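5-ketofructose reductase (Gluconobacter sp., PDB 7COK) catalyses the reduction of 5-ketofructose, probably with a nicotinamide cofactor, as a member of a novel class within the shikimate dehydrogenase family. Local coordinates at residues G12-P17 against A51-G56; G56-E61 against G100-H105. All blocks are in the same frame, centred on the assembly; numbering follows the deposited sequence.

Interaction 1: residues G12-P17 against A51-G56; sequences GSFSTP and ADAVKG
Phe14 reaches from strand 9-15 to helix 50-59 and lays one face of its ring against the methyl group of Ala53. The CB of Ala53 stands 3.8 Å from the ring centroid and only 9° off the ring normal, a CH-pi contact centred over the face. The far end of the ring, meanwhile, runs on to the helix backbone, where CZ of Phe14 lies 3.3 Å from O of Ala53. The same ring also meets Val54, CE2 of Phe14 lying 4.0 Å from CG2 of Val54. That methyl branch sits beside the backbone N of Val54, because CG1 takes the place anti to it (chi1 167°). This is sheet-to-helix packing in the alpha/beta substrate-binding domain of the shikimate dehydrogenase family, an aromatic side chain from the strand meeting one turn of a covering helix. Shortening Phe14 to an alanine is likely to leave the Ala53 methyl without the ring it packs on and to open a gap between strand and helix. The strand that carries Phe14 is held between strands 38-44 and 64-67, with backbone hydrogen bonds between Phe14 and both Asn66 and Ser68. The ring also meets that of Phe65, their planes at about 35°, and touches Cys43 and Val45. Met60 of the second subunit packs on Phe14 too, and Ala59 of that subunit on Ala53.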
# COMPACT_ATOMS: atom_id res chain seq x y z
N GLY A 12 3.51 1.48 6.15
CA GLY A 12 2.16 1.16 6.59
C GLY A 12 2.14 0.53 7.95
O GLY A 12 3.05 0.77 8.75
N SER A 13 1.12 -0.29 8.19
CA SER A 13 0.86 -0.85 9.51
C SER A 13 0.25 -2.24 9.44
O SER A 13 -0.52 -2.53 8.53
CB SER A 13 -0.08 0.08 10.28
OG SER A 13 -0.55 -0.48 11.49
N PHE A 14 0.64 -3.09 10.40
CA PHE A 14 0.03 -4.40 10.58
C PHE A 14 -0.60 -4.41 11.96
O PHE A 14 0.05 -4.13 12.97
CB PHE A 14 1.09 -5.51 10.50
CG PHE A 14 1.90 -5.50 9.24
CD1 PHE A 14 1.34 -5.14 7.98
CD2 PHE A 14 3.25 -5.92 9.28
CE1 PHE A 14 2.12 -5.17 6.83
CE2 PHE A 14 4.02 -5.94 8.11
CZ PHE A 14 3.47 -5.57 6.89
N SER A 15 -1.89 -4.72 12.01
CA SER A 15 -2.62 -4.80 13.28
C SER A 15 -3.96 -5.46 13.00
O SER A 15 -4.37 -5.57 11.85
CB SER A 15 -2.84 -3.40 13.88
OG SER A 15 -3.77 -2.65 13.13
N THR A 16 -4.64 -5.89 14.05
CA THR A 16 -6.04 -6.27 13.94
C THR A 16 -6.76 -6.05 15.27
O THR A 16 -6.23 -6.47 16.31
CB THR A 16 -6.25 -7.72 13.40
OG1 THR A 16 -7.64 -7.91 13.09
CG2 THR A 16 -5.80 -8.83 14.35
N PRO A 17 -7.92 -5.37 15.26
CA PRO A 17 -8.52 -4.70 14.10
C PRO A 17 -7.80 -3.39 13.77
O PRO A 17 -7.09 -2.86 14.62
CB PRO A 17 -9.95 -4.41 14.59
CG PRO A 17 -9.82 -4.29 16.07
CD PRO A 17 -8.77 -5.29 16.46
N ALA A 51 3.94 -13.28 9.99
CA ALA A 51 5.19 -13.68 9.36
C ALA A 51 5.20 -13.36 7.86
O ALA A 51 6.12 -12.73 7.37
CB ALA A 51 5.48 -15.15 9.62
N ASP A 52 4.12 -13.71 7.17
CA ASP A 52 4.01 -13.47 5.73
C ASP A 52 3.84 -11.99 5.41
O ASP A 52 4.29 -11.53 4.35
CB ASP A 52 2.86 -14.28 5.13
CG ASP A 52 3.19 -15.76 4.97
OD1 ASP A 52 4.34 -16.18 5.19
OD2 ASP A 52 2.28 -16.50 4.58
N ALA A 53 3.18 -11.24 6.29
CA ALA A 53 3.05 -9.80 6.06
C ALA A 53 4.40 -9.12 6.15
O ALA A 53 4.69 -8.22 5.35
CB ALA A 53 2.06 -9.17 7.03
N VAL A 54 5.20 -9.48 7.15
CA VAL A 54 6.53 -8.93 7.31
C VAL A 54 7.42 -9.24 6.10
O VAL A 54 8.00 -8.31 5.50
CB VAL A 54 7.14 -9.40 8.65
CG1 VAL A 54 8.61 -9.12 8.74
CG2 VAL A 54 6.41 -8.73 9.80
N LYS A 55 7.45 -10.51 5.68
CA LYS A 55 8.19 -10.90 4.49
C LYS A 55 7.61 -10.20 3.26
O LYS A 55 8.35 -9.89 2.34
CB LYS A 55 8.15 -12.42 4.29
CG LYS A 55 9.27 -13.20 4.94
CD LYS A 55 9.37 -14.54 4.21
CE LYS A 55 10.15 -15.60 4.97
NZ LYS A 55 9.30 -16.39 5.91
N GLY A 56 6.29 -9.96 3.27
CA GLY A 56 5.60 -9.27 2.16
C GLY A 56 6.03 -7.83 2.00
O GLY A 56 6.33 -7.40 0.90

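Interaction 2: residues G56-E61 against G100-H105; sequences GAKAME and GKLIGH
The last turns of helix 50-59, which end in a Schellman motif, lie beside the hairpin-forming strand 101-105 of the substrate-binding domain, and Lys58 spans the distance between them. Its methylenes meet Gly100, and CE together with NZ meets Leu102. The CG of Lys58 is anti to the backbone N (chi1 -173°), which sends the chain out from the helix toward Gly100, and bends at chi3 and chi4 then turn its end along to Leu102. On the way CE of Lys58 comes within 3.3 Å of O of Gly100, while CD of Lys58 is 3.6 Å from the same oxygen, so methylene groups border this carbonyl. Farther on, the chain crosses the Leu102 side chain at about a right angle, with CE of Lys58 3.5 Å from CD1 of Leu102 and NZ of Lys58 3.2 Å from that methyl. The amino group, probably charged, is thus pressed close to a methyl, which offers it no hydrogen bond. Gly100 occupies the turn with a positive phi of 82°, a value that favours glycine. At the helix end, Glu61 also has positive phi, and its N bonds to O of Lys58 at 3.0 Å; its carboxylate makes salt bridges to Arg7 and to Lys46 of the second subunit. Leu102 extends inward over the sheet, touching Val95 and Ile97 of strand 94-98 and Phe65 of strand 64-67, while its own strand lies between strands 94-98 and 81-82.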
# COMPACT_ATOMS: atom_id res chain seq x y z
N GLY A 56 6.29 -9.96 3.27
CA GLY A 56 5.60 -9.27 2.16
C GLY A 56 6.03 -7.83 2.00
O GLY A 56 6.33 -7.40 0.90
N ALA A 57 6.10 -7.09 3.12
CA ALA A 57 6.58 -5.72 3.04
C ALA A 57 8.02 -5.65 2.52
O ALA A 57 8.38 -4.77 1.77
CB ALA A 57 6.46 -5.02 4.37
N LYS A 58 8.85 -6.61 2.91
CA LYS A 58 10.21 -6.67 2.38
C LYS A 58 10.22 -6.91 0.86
O LYS A 58 10.92 -6.23 0.10
CB LYS A 58 10.95 -7.79 3.09
CG LYS A 58 12.43 -7.88 2.78
CD LYS A 58 13.01 -9.15 3.38
CE LYS A 58 12.95 -9.19 4.91
NZ LYS A 58 11.77 -9.93 5.47
N ALA A 59 9.42 -7.86 0.41
CA ALA A 59 9.37 -8.23 -1.01
C ALA A 59 8.77 -7.12 -1.88
O ALA A 59 9.14 -6.96 -3.04
CB ALA A 59 8.60 -9.52 -1.17
N MET A 60 7.86 -6.35 -1.29
CA MET A 60 7.21 -5.21 -1.96
C MET A 60 8.04 -3.97 -1.79
O MET A 60 7.63 -2.90 -2.26
CB MET A 60 5.81 -4.95 -1.41
CG MET A 60 4.81 -6.05 -1.63
SD MET A 60 3.32 -5.72 -0.69
CE MET A 60 2.47 -7.29 -0.84
N GLU A 61 9.18 -4.08 -1.10
CA GLU A 61 10.17 -2.99 -0.97
C GLU A 61 9.62 -1.75 -0.23
O GLU A 61 9.99 -0.61 -0.51
CB GLU A 61 10.80 -2.65 -2.34
CG GLU A 61 11.42 -3.91 -2.96
CD GLU A 61 12.42 -3.69 -4.08
OE1 GLU A 61 12.69 -2.53 -4.46
OE2 GLU A 61 12.96 -4.71 -4.57
N GLY A 100 16.86 -4.62 2.79
CA GLY A 100 16.31 -5.95 3.08
C GLY A 100 16.35 -6.36 4.55
O GLY A 100 15.78 -7.40 4.90
N LYS A 101 17.01 -5.56 5.40
CA LYS A 101 17.16 -5.87 6.83
C LYS A 101 16.05 -5.24 7.65
O LYS A 101 15.71 -4.08 7.45
CB LYS A 101 18.50 -5.32 7.32
CG LYS A 101 19.23 -6.18 8.33
CD LYS A 101 20.71 -5.86 8.29
CE LYS A 101 21.57 -7.01 8.81
NZ LYS A 101 21.61 -7.03 10.30
N LEU A 102 15.49 -6.01 8.58
CA LEU A 102 14.37 -5.55 9.39
C LEU A 102 14.85 -5.15 10.78
O LEU A 102 15.30 -6.00 11.54
CB LEU A 102 13.28 -6.61 9.49
CG LEU A 102 12.64 -7.09 8.18
CD1 LEU A 102 12.21 -8.54 8.29
CD2 LEU A 102 11.47 -6.19 7.81
N ILE A 103 14.74 -3.86 11.08
CA ILE A 103 15.27 -3.27 12.31
C ILE A 103 14.09 -2.79 13.16
O ILE A 103 13.33 -1.92 12.74
CB ILE A 103 16.21 -2.08 11.98
CG1 ILE A 103 17.28 -2.52 10.98
CG2 ILE A 103 16.82 -1.49 13.25
CD1 ILE A 103 17.69 -1.44 10.01
N GLY A 104 13.94 -3.38 14.34
CA GLY A 104 12.82 -3.06 15.25
C GLY A 104 13.12 -2.00 16.29
O GLY A 104 14.14 -2.04 16.98
N HIS A 105 12.20 -1.05 16.41
CA HIS A 105 12.28 0.04 17.39
C HIS A 105 11.01 0.07 18.20
O HIS A 105 9.96 -0.40 17.76
CB HIS A 105 12.38 1.41 16.67
CG HIS A 105 13.58 1.54 15.78
ND1 HIS A 105 14.72 2.20 16.17
CD2 HIS A 105 13.79 1.12 14.51
CE1 HIS A 105 15.60 2.17 15.18
NE2 HIS A 105 15.06 1.53 14.16

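Helix 50-59 takes part in both contacts and packs on the same mixed sheet through different turns. Interaction 1 is a buried junction of apolar side chains, all three touching residues inside, with the ring also against helix backbone. Interaction 2 is partly buried, Leu102 inside and Gly100 exposed, with a lysine chain and its amino group in the place a ring takes in the first. The two are continuous: CG1 of Val54 lies 3.7 Å from CD1 of Leu102, and CZ of Phe14 is 4.0 Å from CB of Ala57. Gly56 belongs to both ranges. Each contact borders the second subunit, by packing in interaction 1, and near interaction 2 also through Glu61, which pairs with Lys46 of that subunit.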